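Local coordinates for protein peptide ABC transporter permease (Staphylococcus hominis, PDB 6EXS) that probably carries peptides, including thioalcohol-conjugated ones that are malodour precursors in the human axilla, across the bacterial membrane as a POT-family transporter, at residues G19-V24 with V194-F199; R316-L321 with F394-V399; I370-A375 with L411-T416. All blocks are in the same frame, centred on the assembly; numbering follows the deposited sequence.

Interaction 1 of 3, residues G19-V24 with V194-F199; sequences GVLFFV and VWYLLF. With OLC ((2R)-2,3-dihydroxypropyl (9Z)-octadec-9-enoate), chain I; OLC ((2R)-2,3-dihydroxypropyl (9Z)-octadec-9-enoate), chain L; OLC ((2R)-2,3-dihydroxypropyl (9Z)-octadec-9-enoate), chain J.
Val20 meets the 194-199 helix segment with both methyls: CG2 lies 3.7 Å from Phe199 CB, and CG1 sits near the same carbon and 4.2 Å from Trp195 CD1. The Val20 carbonyl oxygen, already the acceptor for Val24 N within its own helix, comes up at the edge of the Trp195 indole, close to its plane. Leu21 sets out from the far side of its helix, yet its branch CD2 reaches the rim of the Tyr196 ring, 4.3 Å from Tyr196 CD2. The polar end of that ring, Tyr196 OH, is hydrogen-bonded to Arg88, while Leu21 also packs on Ile132 and Val136 of helix 110-137. Helices 16-44 and 178-204, the first and sixth transmembrane helices of the N-terminal bundle of the major facilitator fold, run nearly antiparallel here at 162° with segment axes 9.2 Å apart, a wide spacing bridged by large side chains. Phe22 turns to helix 147-174 and lays one ring face against the chain L lipid. With CG anti to the backbone N (chi1 -171°), Phe23 carries the main contact, its ring stacked face to face on the five-membered ring of Trp195, centroids 3.8 Å apart and planes at 19°. The stack is tight, with Phe23 CD1 3.2 Å from Trp195 CG, and Phe23 CB adds a CH-pi contact over the same indole face. Phe199 CE2 covers the opposite face, so the indole is sandwiched; CZ3 of its six-membered ring touches the chain I lipid tail. Val24, backed by Met128, closes the segment with CG2 3.8 Å from Tyr196 CB.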
loop_
_atom_site.group_PDB
_atom_site.type_symbol
_atom_site.label_atom_id
_atom_site.label_comp_id
_atom_site.label_asym_id
_atom_site.label_seq_id
_atom_site.Cartn_x
_atom_site.Cartn_y
_atom_site.Cartn_z
ATOM N N GLY A 19 1.173 1.413 -22.419
ATOM C CA GLY A 19 -0.258 1.254 -22.664
ATOM C C GLY A 19 -0.774 -0.096 -22.224
ATOM O O GLY A 19 -1.805 -0.181 -21.550
ATOM N N VAL A 20 -0.015 -1.158 -22.556
ATOM C CA VAL A 20 -0.329 -2.536 -22.182
ATOM C C VAL A 20 -0.341 -2.646 -20.662
ATOM O O VAL A 20 -1.336 -3.103 -20.114
ATOM C CB VAL A 20 0.627 -3.565 -22.859
ATOM C CG1 VAL A 20 0.328 -4.998 -22.413
ATOM C CG2 VAL A 20 0.545 -3.463 -24.376
ATOM N N LEU A 21 0.714 -2.137 -19.985
ATOM C CA LEU A 21 0.877 -2.217 -18.526
ATOM C C LEU A 21 -0.039 -1.274 -17.741
ATOM O O LEU A 21 -0.363 -1.583 -16.581
ATOM C CB LEU A 21 2.339 -2.067 -18.105
ATOM C CG LEU A 21 3.264 -3.152 -18.695
ATOM C CD1 LEU A 21 4.675 -2.942 -18.291
ATOM C CD2 LEU A 21 2.796 -4.572 -18.359
ATOM N N PHE A 22 -0.512 -0.181 -18.380
ATOM C CA PHE A 22 -1.466 0.745 -17.774
ATOM C C PHE A 22 -2.810 0.010 -17.629
ATOM O O PHE A 22 -3.393 0.045 -16.546
ATOM C CB PHE A 22 -1.614 2.036 -18.612
ATOM C CG PHE A 22 -2.559 3.077 -18.045
ATOM C CD1 PHE A 22 -3.939 2.939 -18.181
ATOM C CD2 PHE A 22 -2.070 4.224 -17.429
ATOM C CE1 PHE A 22 -4.810 3.902 -17.668
ATOM C CE2 PHE A 22 -2.945 5.197 -16.931
ATOM C CZ PHE A 22 -4.306 5.024 -17.047
ATOM N N PHE A 23 -3.278 -0.677 -18.707
ATOM C CA PHE A 23 -4.532 -1.452 -18.725
ATOM C C PHE A 23 -4.461 -2.606 -17.726
ATOM O O PHE A 23 -5.435 -2.848 -17.015
ATOM C CB PHE A 23 -4.809 -1.989 -20.138
ATOM C CG PHE A 23 -6.164 -2.622 -20.393
ATOM C CD1 PHE A 23 -6.421 -3.935 -20.015
ATOM C CD2 PHE A 23 -7.155 -1.932 -21.081
ATOM C CE1 PHE A 23 -7.649 -4.544 -20.317
ATOM C CE2 PHE A 23 -8.380 -2.539 -21.379
ATOM C CZ PHE A 23 -8.619 -3.840 -20.998
ATOM N N VAL A 24 -3.314 -3.313 -17.672
ATOM C CA VAL A 24 -3.071 -4.437 -16.756
ATOM C C VAL A 24 -3.091 -3.946 -15.299
ATOM O O VAL A 24 -3.820 -4.510 -14.481
ATOM C CB VAL A 24 -1.763 -5.194 -17.116
ATOM C CG1 VAL A 24 -1.371 -6.193 -16.032
ATOM C CG2 VAL A 24 -1.876 -5.884 -18.470
ATOM N N VAL A 194 -5.794 -11.262 -19.420
ATOM C CA VAL A 194 -6.079 -11.518 -20.838
ATOM C C VAL A 194 -5.313 -10.523 -21.747
ATOM O O VAL A 194 -4.691 -10.942 -22.727
ATOM C CB VAL A 194 -7.619 -11.541 -21.087
ATOM C CG1 VAL A 194 -7.964 -11.407 -22.568
ATOM C CG2 VAL A 194 -8.244 -12.804 -20.508
ATOM N N TRP A 195 -5.324 -9.226 -21.377
ATOM C CA TRP A 195 -4.661 -8.126 -22.071
ATOM C C TRP A 195 -3.132 -8.305 -22.115
ATOM O O TRP A 195 -2.540 -8.122 -23.181
ATOM C CB TRP A 195 -5.031 -6.797 -21.413
ATOM C CG TRP A 195 -4.885 -5.610 -22.321
ATOM C CD1 TRP A 195 -3.861 -4.709 -22.336
ATOM C CD2 TRP A 195 -5.811 -5.186 -23.331
ATOM N NE1 TRP A 195 -4.089 -3.751 -23.301
ATOM C CE2 TRP A 195 -5.272 -4.028 -23.935
ATOM C CE3 TRP A 195 -7.039 -5.682 -23.799
ATOM C CZ2 TRP A 195 -5.933 -3.343 -24.961
ATOM C CZ3 TRP A 195 -7.684 -5.011 -24.830
ATOM C CH2 TRP A 195 -7.130 -3.858 -25.402
ATOM N N TYR A 196 -2.507 -8.694 -20.975
ATOM C CA TYR A 196 -1.071 -8.976 -20.890
ATOM C C TYR A 196 -0.751 -10.138 -21.838
ATOM O O TYR A 196 0.118 -9.995 -22.692
ATOM C CB TYR A 196 -0.634 -9.316 -19.446
ATOM C CG TYR A 196 0.832 -9.680 -19.317
ATOM C CD1 TYR A 196 1.264 -10.997 -19.481
ATOM C CD2 TYR A 196 1.792 -8.711 -19.035
ATOM C CE1 TYR A 196 2.614 -11.332 -19.397
ATOM C CE2 TYR A 196 3.142 -9.043 -18.907
ATOM C CZ TYR A 196 3.548 -10.353 -19.101
ATOM O OH TYR A 196 4.880 -10.676 -19.004
ATOM N N LEU A 197 -1.474 -11.273 -21.708
ATOM C CA LEU A 197 -1.269 -12.447 -22.566
ATOM C C LEU A 197 -1.379 -12.099 -24.064
ATOM O O LEU A 197 -0.546 -12.532 -24.858
ATOM C CB LEU A 197 -2.236 -13.590 -22.190
ATOM C CG LEU A 197 -2.037 -14.264 -20.819
ATOM C CD1 LEU A 197 -3.165 -15.208 -20.528
ATOM C CD2 LEU A 197 -0.726 -15.035 -20.744
ATOM N N LEU A 198 -2.367 -11.282 -24.431
ATOM C CA LEU A 198 -2.567 -10.877 -25.819
ATOM C C LEU A 198 -1.487 -9.941 -26.377
ATOM O O LEU A 198 -1.087 -10.098 -27.537
ATOM C CB LEU A 198 -3.940 -10.184 -25.991
ATOM C CG LEU A 198 -5.188 -11.053 -26.043
ATOM C CD1 LEU A 198 -6.444 -10.190 -25.914
ATOM C CD2 LEU A 198 -5.223 -11.904 -27.312
ATOM N N PHE A 199 -1.051 -8.947 -25.574
ATOM C CA PHE A 199 -0.192 -7.882 -26.069
ATOM C C PHE A 199 1.241 -7.798 -25.540
ATOM O O PHE A 199 2.010 -7.043 -26.129
ATOM C CB PHE A 199 -0.909 -6.539 -25.832
ATOM C CG PHE A 199 -2.242 -6.498 -26.543
ATOM C CD1 PHE A 199 -2.307 -6.450 -27.934
ATOM C CD2 PHE A 199 -3.430 -6.562 -25.828
ATOM C CE1 PHE A 199 -3.541 -6.461 -28.593
ATOM C CE2 PHE A 199 -4.660 -6.554 -26.488
ATOM C CZ PHE A 199 -4.708 -6.515 -27.865
HETATM C C9 OLC I . -11.672 -3.672 -24.616
HETATM C C8 OLC I . -11.196 -3.955 -26.007
HETATM C C24 OLC I . -2.410 -11.208 -30.496
HETATM C C7 OLC I . -11.665 -5.313 -26.536
HETATM C C6 OLC I . -11.128 -5.681 -27.913
HETATM C C5 OLC I . -9.790 -6.412 -27.904
HETATM C C4 OLC I . -9.359 -6.916 -29.270
HETATM C C3 OLC I . -8.281 -7.987 -29.227
HETATM C C2 OLC I . -7.774 -8.380 -30.609
HETATM C C21 OLC I . -4.843 -10.653 -30.874
HETATM C C1 OLC I . -7.032 -9.686 -30.623
HETATM C C22 OLC I . -3.475 -10.131 -30.492
HETATM O O19 OLC I . -7.549 -10.765 -30.478
HETATM O O25 OLC I . -2.483 -12.042 -29.344
HETATM O O23 OLC I . -3.110 -9.098 -31.414
HETATM O O20 OLC I . -5.717 -9.497 -30.828
HETATM C C24 OLC L . -1.432 11.643 -21.230
HETATM C C5 OLC L . -8.222 6.905 -20.079
HETATM C C4 OLC L . -6.878 7.537 -20.386
HETATM C C3 OLC L . -5.699 6.693 -19.937
HETATM C C2 OLC L . -4.340 7.248 -20.358
HETATM C C21 OLC L . -3.359 10.781 -19.872
HETATM C C1 OLC L . -3.906 8.468 -19.597
HETATM C C22 OLC L . -1.878 11.071 -19.903
HETATM O O19 OLC L . -3.888 8.555 -18.397
HETATM O O25 OLC L . -0.082 12.076 -21.167
HETATM O O23 OLC L . -1.577 11.993 -18.852
HETATM O O20 OLC L . -3.537 9.455 -20.428
HETATM C C24 OLC J . 3.105 -15.712 -21.907
HETATM C C6 OLC J . -5.502 -15.748 -23.864
HETATM C C5 OLC J . -4.740 -15.954 -25.163
HETATM C C4 OLC J . -3.229 -15.869 -25.018
HETATM C C3 OLC J . -2.476 -16.031 -26.329
HETATM C C2 OLC J . -1.049 -15.491 -26.294
HETATM C C21 OLC J . 1.669 -16.272 -23.901
HETATM C C1 OLC J . -0.062 -16.342 -25.547
HETATM C C22 OLC J . 2.242 -15.178 -23.030
HETATM O O19 OLC J . 0.088 -17.526 -25.702
HETATM O O25 OLC J . 4.311 -16.283 -22.399
HETATM O O23 OLC J . 2.994 -14.266 -23.833
HETATM O O20 OLC J . 0.659 -15.605 -24.695
#

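Interaction 2 of 3, residues R316-L321 with F394-V399; sequences RSDMQL and FSVNWV. With OLC ((2R)-2,3-dihydroxypropyl (9Z)-octadec-9-enoate), chain B; OLC ((2R)-2,3-dihydroxypropyl (9Z)-octadec-9-enoate), chain H.
Asp318 and Phe394 join the two backbones: Asp318 N donates to Phe394 O at 2.9 Å, the nitrogen lying nearly on the line of the carbonyl (171°), although the bond is bent at the hydrogen (143°). Ser317 CA approaches the same oxygen at 3.2 Å in a CA-H...O contact, beside the single beta bridge between Ser317 and Phe394. Side-chain to backbone bonds centre on the Asp318 carboxylate. With CG wedged between its own N and carbonyl carbon (chi1 59°), OD1 accepts Val396 N at 3.2 Å and Gln320 N at 3.1 Å, the two donors arriving from opposite faces of the carboxylate plane; the second bond makes an Asx turn. Ser317 OG, also bonded to Gly313 O, forms an ST turn with Met319 N, and Ser395 OG caps helix 396-418 by accepting Asn397 N at 3.2 Å. One water ties both segments, donating to Asp318 OD2 and Gln320 O and accepting from Ser395 OG, each at 2.7 Å. In van der Waals packing, Val396 splits its methyls: CG1 lies 3.5 Å from Gln320 C, whereas CG2 touches Met319 SD and Ser317 OG. The Phe394 ring has Arg316 O and Ser317 CA over one face, and Arg316 CB at CE2. Met319, Val396 and Val399 also pack on Phe335, which lines the pocket of the bound conjugated peptide. On the lipid side, Asn397 ND2 donates to O19 of the chain B lipid at 3.1 Å and to Asn322 O. Two backbone N-H groups, a water and a nearby helix N-terminus should together favour an ionised Asp318, which pins the turn before strand 320-323 to the start of helix 396-418.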
loop_
_atom_site.group_PDB
_atom_site.type_symbol
_atom_site.label_atom_id
_atom_site.label_comp_id
_atom_site.label_asym_id
_atom_site.label_seq_id
_atom_site.Cartn_x
_atom_site.Cartn_y
_atom_site.Cartn_z
ATOM N N ARG A 316 -21.127 6.413 13.668
ATOM C CA ARG A 316 -21.366 7.660 14.401
ATOM C C ARG A 316 -21.914 8.818 13.550
ATOM O O ARG A 316 -22.526 9.734 14.099
ATOM C CB ARG A 316 -20.102 8.086 15.172
ATOM C CG ARG A 316 -19.622 7.011 16.157
ATOM C CD ARG A 316 -20.268 7.085 17.540
ATOM N NE ARG A 316 -19.397 7.747 18.518
ATOM C CZ ARG A 316 -18.385 7.157 19.159
ATOM N NH1 ARG A 316 -18.097 5.879 18.930
ATOM N NH2 ARG A 316 -17.649 7.843 20.022
ATOM N N SER A 317 -21.735 8.773 12.232
ATOM C CA SER A 317 -22.252 9.853 11.396
ATOM C C SER A 317 -23.605 9.498 10.774
ATOM O O SER A 317 -24.014 8.331 10.808
ATOM C CB SER A 317 -21.227 10.276 10.347
ATOM O OG SER A 317 -21.428 9.563 9.143
ATOM N N ASP A 318 -24.292 10.503 10.205
ATOM C CA ASP A 318 -25.599 10.328 9.572
ATOM C C ASP A 318 -25.509 9.671 8.184
ATOM O O ASP A 318 -26.550 9.373 7.575
ATOM C CB ASP A 318 -26.384 11.661 9.530
ATOM C CG ASP A 318 -25.755 12.840 8.797
ATOM O OD1 ASP A 318 -24.737 12.640 8.086
ATOM O OD2 ASP A 318 -26.297 13.956 8.904
ATOM N N MET A 319 -24.256 9.459 7.687
ATOM C CA MET A 319 -23.921 8.889 6.368
ATOM C C MET A 319 -24.667 9.618 5.250
ATOM O O MET A 319 -25.055 9.020 4.242
ATOM C CB MET A 319 -24.151 7.361 6.327
ATOM C CG MET A 319 -23.164 6.561 7.165
ATOM S SD MET A 319 -21.415 6.866 6.783
ATOM C CE MET A 319 -21.269 6.053 5.261
ATOM N N GLN A 320 -24.877 10.923 5.455
ATOM C CA GLN A 320 -25.654 11.773 4.557
ATOM C C GLN A 320 -24.843 12.997 4.089
ATOM O O GLN A 320 -24.698 13.968 4.830
ATOM C CB GLN A 320 -26.982 12.167 5.272
ATOM C CG GLN A 320 -28.017 12.873 4.410
ATOM C CD GLN A 320 -28.678 12.008 3.361
ATOM O OE1 GLN A 320 -28.746 10.779 3.468
ATOM N NE2 GLN A 320 -29.217 12.650 2.330
ATOM N N LEU A 321 -24.277 12.925 2.883
ATOM C CA LEU A 321 -23.505 14.040 2.302
ATOM C C LEU A 321 -24.464 15.230 2.136
ATOM O O LEU A 321 -25.608 15.034 1.710
ATOM C CB LEU A 321 -22.903 13.613 0.959
ATOM C CG LEU A 321 -22.001 14.588 0.208
ATOM C CD1 LEU A 321 -20.745 14.951 1.011
ATOM C CD2 LEU A 321 -21.563 13.982 -1.111
ATOM N N PHE A 394 -23.518 13.106 14.134
ATOM C CA PHE A 394 -23.021 14.265 13.387
ATOM C C PHE A 394 -23.035 14.020 11.885
ATOM O O PHE A 394 -23.300 12.905 11.439
ATOM C CB PHE A 394 -21.611 14.672 13.869
ATOM C CG PHE A 394 -20.573 13.576 13.908
ATOM C CD1 PHE A 394 -19.774 13.309 12.797
ATOM C CD2 PHE A 394 -20.358 12.840 15.069
ATOM C CE1 PHE A 394 -18.805 12.297 12.834
ATOM C CE2 PHE A 394 -19.392 11.822 15.103
ATOM C CZ PHE A 394 -18.625 11.560 13.983
ATOM N N SER A 395 -22.756 15.056 11.103
ATOM C CA SER A 395 -22.740 14.947 9.656
ATOM C C SER A 395 -21.484 14.193 9.170
ATOM O O SER A 395 -20.388 14.369 9.733
ATOM C CB SER A 395 -22.830 16.339 9.033
ATOM O OG SER A 395 -22.694 16.319 7.622
ATOM N N VAL A 396 -21.655 13.357 8.101
ATOM C CA VAL A 396 -20.581 12.604 7.429
ATOM C C VAL A 396 -19.560 13.589 6.802
ATOM O O VAL A 396 -18.427 13.192 6.530
ATOM C CB VAL A 396 -21.141 11.581 6.393
ATOM C CG1 VAL A 396 -21.569 12.253 5.089
ATOM C CG2 VAL A 396 -20.139 10.469 6.115
ATOM N N ASN A 397 -19.970 14.878 6.603
ATOM C CA ASN A 397 -19.141 15.963 6.056
ATOM C C ASN A 397 -17.863 16.117 6.885
ATOM O O ASN A 397 -16.805 16.431 6.332
ATOM C CB ASN A 397 -19.916 17.294 6.032
ATOM C CG ASN A 397 -21.093 17.402 5.078
ATOM O OD1 ASN A 397 -21.402 16.515 4.273
ATOM N ND2 ASN A 397 -21.779 18.522 5.139
ATOM N N TRP A 398 -17.968 15.851 8.208
ATOM C CA TRP A 398 -16.863 15.867 9.168
ATOM C C TRP A 398 -15.879 14.735 8.877
ATOM O O TRP A 398 -14.682 14.996 8.776
ATOM C CB TRP A 398 -17.390 15.777 10.613
ATOM C CG TRP A 398 -18.074 17.024 11.102
ATOM C CD1 TRP A 398 -19.370 17.140 11.504
ATOM C CD2 TRP A 398 -17.492 18.335 11.234
ATOM N NE1 TRP A 398 -19.634 18.437 11.888
ATOM C CE2 TRP A 398 -18.497 19.189 11.742
ATOM C CE3 TRP A 398 -16.211 18.868 10.986
ATOM C CZ2 TRP A 398 -18.264 20.544 12.008
ATOM C CZ3 TRP A 398 -15.980 20.210 11.257
ATOM C CH2 TRP A 398 -17.005 21.037 11.743
ATOM N N VAL A 399 -16.382 13.493 8.698
ATOM C CA VAL A 399 -15.585 12.287 8.391
ATOM C C VAL A 399 -14.879 12.483 7.049
ATOM O O VAL A 399 -13.702 12.152 6.934
ATOM C CB VAL A 399 -16.430 10.981 8.421
ATOM C CG1 VAL A 399 -15.537 9.741 8.363
ATOM C CG2 VAL A 399 -17.325 10.931 9.652
HETATM C C18 OLC B . -16.539 10.226 -4.633
HETATM C C10 OLC B . -15.397 18.042 0.518
HETATM C C9 OLC B . -15.282 18.445 1.782
HETATM C C17 OLC B . -15.719 10.497 -3.390
HETATM C C11 OLC B . -16.436 17.126 -0.088
HETATM C C8 OLC B . -16.149 18.076 2.959
HETATM C C24 OLC B . -22.238 22.110 11.767
HETATM C C16 OLC B . -16.405 11.389 -2.372
HETATM C C12 OLC B . -15.835 16.046 -1.000
HETATM C C7 OLC B . -17.141 19.161 3.393
HETATM C C15 OLC B . -16.123 12.876 -2.518
HETATM C C13 OLC B . -16.862 15.224 -1.765
HETATM C C6 OLC B . -16.555 20.347 4.165
HETATM C C14 OLC B . -16.816 13.731 -1.462
HETATM C C5 OLC B . -16.259 20.123 5.650
HETATM C C4 OLC B . -17.456 20.019 6.600
HETATM C C3 OLC B . -18.179 21.324 6.902
HETATM C C2 OLC B . -18.830 21.359 8.288
HETATM C C21 OLC B . -21.907 20.312 10.006
HETATM C C1 OLC B . -20.208 20.765 8.380
HETATM C C22 OLC B . -22.893 21.130 10.817
HETATM O O19 OLC B . -20.700 20.034 7.563
HETATM O O25 OLC B . -21.530 21.442 12.803
HETATM O O23 OLC B . -23.808 21.813 9.958
HETATM O O20 OLC B . -20.818 21.138 9.514
HETATM C C9 OLC H . -13.641 24.252 -0.344
HETATM C C8 OLC H . -14.505 24.414 0.871
HETATM C C24 OLC H . -24.438 19.901 6.827
HETATM C C7 OLC H . -15.845 23.693 0.768
HETATM C C6 OLC H . -16.671 23.767 2.045
HETATM C C5 OLC H . -18.025 23.078 1.951
HETATM C C4 OLC H . -18.837 23.100 3.238
HETATM C C3 OLC H . -20.247 22.556 3.067
HETATM C C2 OLC H . -21.056 22.530 4.358
HETATM C C21 OLC H . -24.605 21.794 5.150
HETATM C C1 OLC H . -22.536 22.425 4.130
HETATM C C22 OLC H . -25.149 21.173 6.420
HETATM O O19 OLC H . -23.095 22.739 3.108
HETATM O O25 OLC H . -25.100 19.269 7.916
HETATM O O23 OLC H . -25.166 22.107 7.497
HETATM O O20 OLC H . -23.164 21.947 5.219
HETATM O O HOH W 1 -25.173 15.514 6.965
#

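Interaction 3 of 3, residues I370-A375 with L411-T416; sequences IGTLLA and LCLSPT. With OLC ((2R)-2,3-dihydroxypropyl (9Z)-octadec-9-enoate), chain F.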
loop_
_atom_site.group_PDB
_atom_site.type_symbol
_atom_site.label_atom_id
_atom_site.label_comp_id
_atom_site.label_asym_id
_atom_site.label_seq_id
_atom_site.Cartn_x
_atom_site.Cartn_y
_atom_site.Cartn_z
ATOM N N ILE A 370 5.232 18.628 6.935
ATOM C CA ILE A 370 3.951 19.220 6.536
ATOM C C ILE A 370 2.891 18.117 6.387
ATOM O O ILE A 370 1.780 18.263 6.908
ATOM C CB ILE A 370 4.087 20.077 5.248
ATOM C CG1 ILE A 370 4.920 21.341 5.501
ATOM C CG2 ILE A 370 2.714 20.447 4.670
ATOM C CD1 ILE A 370 5.605 21.930 4.200
ATOM N N GLY A 371 3.264 17.028 5.709
ATOM C CA GLY A 371 2.408 15.870 5.475
ATOM C C GLY A 371 1.945 15.180 6.739
ATOM O O GLY A 371 0.746 14.933 6.895
ATOM N N THR A 372 2.895 14.879 7.656
ATOM C CA THR A 372 2.655 14.213 8.948
ATOM C C THR A 372 1.820 15.077 9.892
ATOM O O THR A 372 0.931 14.545 10.558
ATOM C CB THR A 372 3.972 13.787 9.602
ATOM O OG1 THR A 372 4.794 13.174 8.618
ATOM C CG2 THR A 372 3.762 12.817 10.723
ATOM N N LEU A 373 2.116 16.403 9.960
ATOM C CA LEU A 373 1.362 17.362 10.772
ATOM C C LEU A 373 -0.080 17.365 10.297
ATOM O O LEU A 373 -0.984 17.324 11.130
ATOM C CB LEU A 373 1.938 18.786 10.650
ATOM C CG LEU A 373 3.166 19.135 11.488
ATOM C CD1 LEU A 373 3.758 20.453 11.035
ATOM C CD2 LEU A 373 2.850 19.166 12.988
ATOM N N LEU A 374 -0.293 17.361 8.955
ATOM C CA LEU A 374 -1.627 17.311 8.352
ATOM C C LEU A 374 -2.349 15.985 8.659
ATOM O O LEU A 374 -3.545 16.008 8.977
ATOM C CB LEU A 374 -1.600 17.632 6.846
ATOM C CG LEU A 374 -1.474 19.115 6.469
ATOM C CD1 LEU A 374 -1.027 19.273 5.039
ATOM C CD2 LEU A 374 -2.778 19.853 6.662
ATOM N N ALA A 375 -1.614 14.846 8.633
ATOM C CA ALA A 375 -2.176 13.546 9.010
ATOM C C ALA A 375 -2.635 13.591 10.493
ATOM O O ALA A 375 -3.753 13.175 10.792
ATOM C CB ALA A 375 -1.160 12.446 8.801
ATOM N N LEU A 411 -0.088 14.504 -0.589
ATOM C CA LEU A 411 0.384 15.252 -1.757
ATOM C C LEU A 411 1.739 15.916 -1.482
ATOM O O LEU A 411 2.497 16.148 -2.425
ATOM C CB LEU A 411 -0.664 16.295 -2.210
ATOM C CG LEU A 411 -2.063 15.774 -2.621
ATOM C CD1 LEU A 411 -3.086 16.891 -2.625
ATOM C CD2 LEU A 411 -2.035 15.068 -3.980
ATOM N N CYS A 412 2.044 16.194 -0.188
ATOM C CA CYS A 412 3.298 16.793 0.288
ATOM C C CYS A 412 4.382 15.741 0.450
ATOM O O CYS A 412 5.544 16.014 0.172
ATOM C CB CYS A 412 3.080 17.527 1.608
ATOM S SG CYS A 412 1.782 18.781 1.564
ATOM N N LEU A 413 3.996 14.570 0.977
ATOM C CA LEU A 413 4.848 13.457 1.373
ATOM C C LEU A 413 5.213 12.456 0.267
ATOM O O LEU A 413 6.389 12.109 0.152
ATOM C CB LEU A 413 4.151 12.736 2.543
ATOM C CG LEU A 413 4.996 11.831 3.411
ATOM C CD1 LEU A 413 4.961 12.286 4.852
ATOM C CD2 LEU A 413 4.532 10.404 3.293
ATOM N N SER A 414 4.212 11.944 -0.488
ATOM C CA SER A 414 4.386 10.907 -1.518
ATOM C C SER A 414 5.400 11.243 -2.650
ATOM O O SER A 414 6.280 10.401 -2.853
ATOM C CB SER A 414 3.049 10.477 -2.111
ATOM O OG SER A 414 2.655 9.208 -1.616
ATOM N N PRO A 415 5.352 12.395 -3.394
ATOM C CA PRO A 415 6.369 12.625 -4.451
ATOM C C PRO A 415 7.782 12.810 -3.892
ATOM O O PRO A 415 8.777 12.634 -4.599
ATOM C CB PRO A 415 5.890 13.905 -5.150
ATOM C CG PRO A 415 4.496 14.126 -4.681
ATOM C CD PRO A 415 4.411 13.531 -3.320
ATOM N N THR A 416 7.838 13.155 -2.597
ATOM C CA THR A 416 9.015 13.422 -1.778
ATOM C C THR A 416 9.661 12.123 -1.257
ATOM O O THR A 416 10.887 12.060 -1.160
ATOM C CB THR A 416 8.614 14.400 -0.663
ATOM O OG1 THR A 416 7.746 15.394 -1.210
ATOM C CG2 THR A 416 9.791 15.074 -0.032
HETATM C C18 OLC F . -4.110 22.900 3.701
HETATM C C10 OLC F . -7.708 20.887 12.999
HETATM C C9 OLC F . -8.719 20.782 13.857
HETATM C C17 OLC F . -4.149 23.193 5.187
HETATM C C11 OLC F . -7.519 21.922 11.920
HETATM C C8 OLC F . -9.941 21.663 13.947
HETATM C C24 OLC F . -21.999 21.243 18.946
HETATM C C16 OLC F . -5.238 22.436 5.941
HETATM C C12 OLC F . -7.063 21.342 10.584
HETATM C C7 OLC F . -10.981 21.152 14.938
HETATM C C15 OLC F . -5.312 22.804 7.417
HETATM C C13 OLC F . -6.435 22.372 9.658
HETATM C C6 OLC F . -12.312 21.883 14.873
HETATM C C14 OLC F . -6.137 21.849 8.266
HETATM C C5 OLC F . -13.305 21.489 15.957
HETATM C C4 OLC F . -14.236 20.349 15.577
HETATM C C3 OLC F . -15.714 20.716 15.584
HETATM C C2 OLC F . -16.430 20.402 16.898
HETATM C C21 OLC F . -19.948 20.110 18.024
HETATM C C1 OLC F . -17.927 20.505 16.811
HETATM C C22 OLC F . -20.494 21.093 19.034
HETATM O O19 OLC F . -18.541 20.777 15.811
HETATM O O25 OLC F . -22.680 20.064 19.363
HETATM O O23 OLC F . -20.113 20.704 20.360
HETATM O O20 OLC F . -18.505 20.245 17.994
#
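Two helices of the C-terminal six-helix bundle of the major facilitator fold, 364-389 and 396-418, cross here at a glycine, just before helix 396-418 kinks. Their short segments run at a signed angle of -140° with axes 8.4 Å apart. Gly371 faces the partner with bare backbone, and its N lies 4.1 Å from Cys412 CB. Leu413 CD1 reaches over the glycine to within 4.4 Å of Gly371 CA, continuing to Thr372 OG1 at 3.9 Å. That hydroxyl has its polar partners in Phe368 O and Leu294 O, so Leu413 meets it only as a packing neighbour. On the other flank of the glycine, SG of Cys412 stands beside its own backbone N (chi1 -55°), which aims the sulfur at Ile370 CG2, 3.6 Å away; Leu374 CD1 approaches the same sulfur more loosely. The other Leu374 methyl, CD2, touches C16 of the chain F lipid tail at 3.6 Å. Beyond the contact, Pro415 has no N-H to give to the preceding turn, and Thr416 N makes just a weak bond to Leu413 O. The hydroxyl of Thr416, a poorly ordered residue, donates to Cys412 O at 2.7 Å. With no hydrogen bond between the segments, the crossing rests on van der Waals contact and close backbone approach, while the main polar interactions stay within each helix or lead to other ones.

In the fold
Interactions 1 and 3 each join helices of opposite sense, nearly antiparallel in the first and more steeply crossed in the second, one pair per six-helix bundle, with centres 33 Å apart. Interaction 1 is partly buried and lipid-facing, so bulky aromatics span widely spaced axes; interaction 3 is buried, and a glycine lets the helices come closer with much less surface covered. Interaction 2 is also buried but lies at a helix start, where backbone groups are met by a carboxylate, a serine cap and a water. Interactions 2 and 3 share helix 396-418, gripping its first turn and its later, kinked part, about 11 Å apart at their nearest atoms. Lipid touches all three.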